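Local coordinates for ESAT-6/WXG100 secretion system protein (Streptococcus gallolyticus, PDB 7JQE), which is EsaA, a type VIIb secretion system subunit with an elongated extracellular region, and probably takes part in exporting toxins, at residues A197-S202 / D417-M422; A260-P265 / T393-D398. One frame throughout, in Å; residues are numbered along the deposited sequence.

Contact 1 of 2, residues A197-S202 / D417-M422; sequences ASLMGS and DTASAM. With EDO (1,2-ethanediol), chain F.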
# COMPACT_ATOMS: atom_id res chain seq x y z
N ALA A 197 7.32 -7.47 -6.46
CA ALA A 197 8.27 -8.58 -6.52
C ALA A 197 9.66 -8.16 -6.07
O ALA A 197 10.38 -8.95 -5.46
CB ALA A 197 8.33 -9.17 -7.93
N SER A 198 10.05 -6.92 -6.36
CA SER A 198 11.33 -6.41 -5.89
C SER A 198 11.39 -6.42 -4.37
O SER A 198 12.34 -6.94 -3.77
CB SER A 198 11.57 -5.01 -6.44
OG SER A 198 12.74 -4.44 -5.88
N LEU A 199 10.36 -5.85 -3.73
CA LEU A 199 10.29 -5.87 -2.27
C LEU A 199 10.32 -7.29 -1.73
O LEU A 199 11.04 -7.59 -0.77
CB LEU A 199 9.01 -5.16 -1.81
CG LEU A 199 9.04 -3.63 -1.76
CD1 LEU A 199 7.64 -3.10 -1.54
CD2 LEU A 199 9.97 -3.17 -0.64
N MSE A 200 9.55 -8.19 -2.33
CA MSE A 200 9.41 -9.55 -1.81
C MSE A 200 10.66 -10.39 -2.04
O MSE A 200 10.81 -11.45 -1.44
CB MSE A 200 8.19 -10.23 -2.44
CG MSE A 200 6.87 -9.57 -2.07
SE MSE A 200 5.27 -10.52 -2.68
CE MSE A 200 5.63 -12.29 -1.94
N GLY A 201 11.56 -9.91 -2.90
CA GLY A 201 12.76 -10.67 -3.20
C GLY A 201 13.66 -10.89 -1.99
O GLY A 201 14.46 -11.83 -1.97
N SER A 202 13.55 -10.02 -0.98
CA SER A 202 14.36 -10.13 0.23
C SER A 202 13.49 -10.37 1.46
O SER A 202 13.89 -10.04 2.58
CB SER A 202 15.22 -8.88 0.41
OG SER A 202 14.41 -7.75 0.67
N ASP A 417 5.24 -4.91 5.70
CA ASP A 417 4.13 -3.97 5.78
C ASP A 417 3.90 -3.28 4.44
O ASP A 417 2.75 -3.16 3.99
CB ASP A 417 4.38 -2.94 6.88
CG ASP A 417 4.09 -3.49 8.27
OD1 ASP A 417 3.08 -4.20 8.44
OD2 ASP A 417 4.89 -3.20 9.19
N THR A 418 4.97 -2.83 3.79
CA THR A 418 4.84 -2.13 2.52
C THR A 418 4.21 -3.03 1.46
O THR A 418 3.18 -2.68 0.87
CB THR A 418 6.21 -1.63 2.06
OG1 THR A 418 6.68 -0.65 2.99
CG2 THR A 418 6.10 -0.99 0.67
N ALA A 419 4.80 -4.19 1.22
CA ALA A 419 4.31 -5.07 0.16
C ALA A 419 2.88 -5.54 0.44
O ALA A 419 2.05 -5.60 -0.46
CB ALA A 419 5.24 -6.26 -0.02
N SER A 420 2.59 -5.89 1.70
CA SER A 420 1.24 -6.33 2.02
C SER A 420 0.22 -5.23 1.78
O SER A 420 -0.89 -5.50 1.31
CB SER A 420 1.17 -6.80 3.48
OG SER A 420 -0.09 -7.37 3.76
N ALA A 421 0.58 -3.98 2.10
CA ALA A 421 -0.35 -2.88 1.89
C ALA A 421 -0.57 -2.62 0.40
O ALA A 421 -1.69 -2.31 -0.02
CB ALA A 421 0.16 -1.62 2.58
N MSE A 422 0.48 -2.73 -0.40
CA MSE A 422 0.36 -2.60 -1.85
C MSE A 422 -0.60 -3.65 -2.38
O MSE A 422 -1.56 -3.34 -3.08
CB MSE A 422 1.72 -2.73 -2.53
CG MSE A 422 2.66 -1.57 -2.27
SE MSE A 422 4.42 -1.88 -3.04
CE MSE A 422 5.17 -0.09 -2.82
C1 EDO F . 11.93 0.53 2.74
O1 EDO F . 11.43 1.78 2.26
C2 EDO F . 10.97 -0.59 2.36
O2 EDO F . 9.69 -0.36 2.97

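Contact 2 of 2, residues A260-P265 / T393-D398; sequences AEDAKP and TDTADD. With EDO (1,2-ethanediol), chain C; EDO (1,2-ethanediol), chain V.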
# COMPACT_ATOMS: atom_id res chain seq x y z
N ALA A 260 21.35 -15.75 23.30
CA ALA A 260 22.25 -14.96 24.13
C ALA A 260 22.12 -15.38 25.59
O ALA A 260 21.01 -15.45 26.13
CB ALA A 260 21.97 -13.47 23.96
N GLU A 261 23.25 -15.65 26.23
CA GLU A 261 23.28 -16.07 27.63
C GLU A 261 24.12 -15.11 28.45
O GLU A 261 25.19 -14.66 28.01
CB GLU A 261 23.85 -17.50 27.77
CG GLU A 261 22.91 -18.60 27.28
CD GLU A 261 21.62 -18.66 28.08
OE1 GLU A 261 21.64 -18.32 29.28
OE2 GLU A 261 20.58 -19.05 27.50
N ASP A 262 23.63 -14.78 29.64
CA ASP A 262 24.40 -13.98 30.57
C ASP A 262 25.51 -14.82 31.19
O ASP A 262 25.43 -16.05 31.24
CB ASP A 262 23.50 -13.42 31.67
CG ASP A 262 22.40 -12.53 31.11
OD1 ASP A 262 22.69 -11.36 30.77
OD2 ASP A 262 21.24 -13.00 31.00
N ALA A 263 26.56 -14.15 31.65
CA ALA A 263 27.58 -14.84 32.43
C ALA A 263 26.94 -15.53 33.62
O ALA A 263 25.92 -15.09 34.15
CB ALA A 263 28.66 -13.86 32.90
N LYS A 264 27.55 -16.63 34.05
CA LYS A 264 27.09 -17.36 35.23
C LYS A 264 28.20 -17.37 36.27
O LYS A 264 29.19 -18.11 36.12
CB LYS A 264 26.67 -18.78 34.86
CG LYS A 264 25.70 -19.42 35.84
CD LYS A 264 24.39 -18.65 35.90
CE LYS A 264 23.39 -19.32 36.84
NZ LYS A 264 22.15 -18.50 37.00
N PRO A 265 28.10 -16.57 37.32
CA PRO A 265 29.17 -16.54 38.33
C PRO A 265 29.16 -17.79 39.19
O PRO A 265 28.14 -18.48 39.34
CB PRO A 265 28.84 -15.29 39.16
CG PRO A 265 27.37 -15.13 39.00
CD PRO A 265 27.03 -15.60 37.62
N THR A 393 23.18 -11.23 36.10
CA THR A 393 22.49 -10.32 35.20
C THR A 393 21.51 -11.08 34.32
O THR A 393 21.66 -12.28 34.06
CB THR A 393 23.48 -9.56 34.32
OG1 THR A 393 24.06 -10.45 33.36
CG2 THR A 393 24.59 -8.95 35.17
N ASP A 394 20.48 -10.36 33.86
CA ASP A 394 19.39 -10.93 33.08
C ASP A 394 19.19 -10.19 31.76
O ASP A 394 18.11 -10.24 31.18
CB ASP A 394 18.09 -10.91 33.89
CG ASP A 394 17.12 -11.99 33.47
OD1 ASP A 394 17.43 -12.72 32.50
OD2 ASP A 394 16.06 -12.11 34.12
N THR A 395 20.22 -9.49 31.28
CA THR A 395 20.08 -8.54 30.20
C THR A 395 20.84 -8.96 28.94
O THR A 395 21.06 -8.12 28.05
CB THR A 395 20.56 -7.16 30.66
OG1 THR A 395 21.94 -7.24 31.04
CG2 THR A 395 19.73 -6.69 31.84
N ALA A 396 21.24 -10.23 28.84
CA ALA A 396 22.01 -10.67 27.68
C ALA A 396 21.17 -10.60 26.41
O ALA A 396 21.62 -10.09 25.38
CB ALA A 396 22.53 -12.09 27.89
N ASP A 397 19.94 -11.12 26.46
CA ASP A 397 19.08 -11.10 25.28
C ASP A 397 18.66 -9.68 24.94
O ASP A 397 18.67 -9.29 23.77
CB ASP A 397 17.88 -12.01 25.50
CG ASP A 397 17.19 -11.77 26.84
OD1 ASP A 397 17.60 -10.84 27.56
OD2 ASP A 397 16.24 -12.52 27.16
N ASP A 398 18.29 -8.89 25.95
CA ASP A 398 17.96 -7.49 25.73
C ASP A 398 19.09 -6.76 24.99
O ASP A 398 18.86 -6.08 23.99
CB ASP A 398 17.65 -6.80 27.06
CG ASP A 398 16.27 -7.15 27.60
OD1 ASP A 398 15.92 -8.34 27.69
OD2 ASP A 398 15.52 -6.21 27.95
C1 EDO C . 15.02 -11.46 30.05
O1 EDO C . 16.07 -10.58 29.62
C2 EDO C . 13.73 -10.67 30.26
O2 EDO C . 13.38 -9.98 29.05
C1 EDO V . 17.97 -17.24 26.35
O1 EDO V . 17.75 -16.20 25.39
C2 EDO V . 17.05 -17.05 27.56
O2 EDO V . 17.34 -15.80 28.20
O HOH W 1 19.61 -12.86 28.77

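Contact 1 of 2, residues A197-S202 / D417-M422
Leu199 points its CD1 methyl into the side of the segment 417-422, and most of the contact runs through that one branch. Leu199 CD1 lies 3.4 Å from Thr418 CG2 and 3.8 Å from the SE of Met422, a selenomethionine. The Leu199 side chain meets both partners at about a right angle. Thr418 and Met422 are one turn apart on their helix, so CD1 touches two successive turns. Ala419 borders the same spot, with its CB 4.2 Å from Leu199 CD1. CG of the selenomethionine Met200 reaches the same methyl, Ala419 CB, from a different direction, also at 4.2 Å. This is apolar helix-to-helix packing: the later part of helix 191-200 rests on the long helix 396-427. Thr418 turns CG2 anti to its backbone N (chi1 -64° for OG1), which gives the methyl to Leu199 and leaves the hydroxyl for polar partners. Thr418 OG1 is hydrogen-bonded to Ser414 O one turn back, and to O2 of an ethanediol at 3.0 Å. Behind Met200 lie Tyr241 and Lys242 of helix 225-244. Helix 396-427 also meets the second subunit: Asp417 and Ala421 pack on their counterparts there, and Thr418 on its Lys234.

Contact 2 of 2, residues A260-P265 / T393-D398
The carboxylate of Asp262 lies between two groups of the segment 393-398. The Thr393 carbonyl oxygen sits over one face, 3.1 Å from Asp262 CG. The Ala396 methyl lies against the opposite face, with CB 3.3 Å from Asp262 CG. The contact ties the loop before strand 268-275 to the N-terminal end of helix 396-427, where Thr395 is the N-cap residue, though its side chain makes no capping bond. Loop 260-265 leads into the antiparallel beta sheets and segment 393-398 leads out, so the two connections are joined here. Thr393 OG1 donates a hydrogen bond to Asp262 OD1. It arrives from above the carboxylate plane, 51° out of it, on the face that also carries Thr393 O. Thr395 N adds a weak bond to the same OD1, bent to 121° at the hydrogen. The other oxygen, Asp262 OD2, accepts a hydrogen bond from a water at 2.8 Å, and that water accepts from Asp397 N. Thus Asp262 meets the first turn of the helix both directly and through water, and the helix end probably favours its negative charge. Its OD2 is also 4.1 Å from Asp394 OD1, a like charge that probably opposes this somewhat. Further toward the start of the loop, Ala260 CB packs 4.2 Å from Ala396 CB. Asp397 sets its CG between the backbone N and the carbonyl carbon (chi1 48°). This folds the carboxylate over the following peptide, where Asp397 OD1 accepts from Asp398 N at 2.6 Å.

In the fold
Both contacts use helix 396-427: contact 2 at its first turn and contact 1 further along. Their centres are about 36 Å apart and their nearest atoms about 21 Å, so they do not touch. Contact 2 is nested in the chain loop closed by contact 1, and the strands of both sheets lie between the two segments of contact 2. Contact 1 is buried, its centre about 10 Å from the centre of the chain; contact 2 is at the surface, about 40 Å from that centre. Each also touches the second subunit; in contact 2, Thr395 and Asp398 pack on Val399 and Val402 of the second subunit, respectively. Ethanediol, probably from the crystallisation liquor, lies beside both.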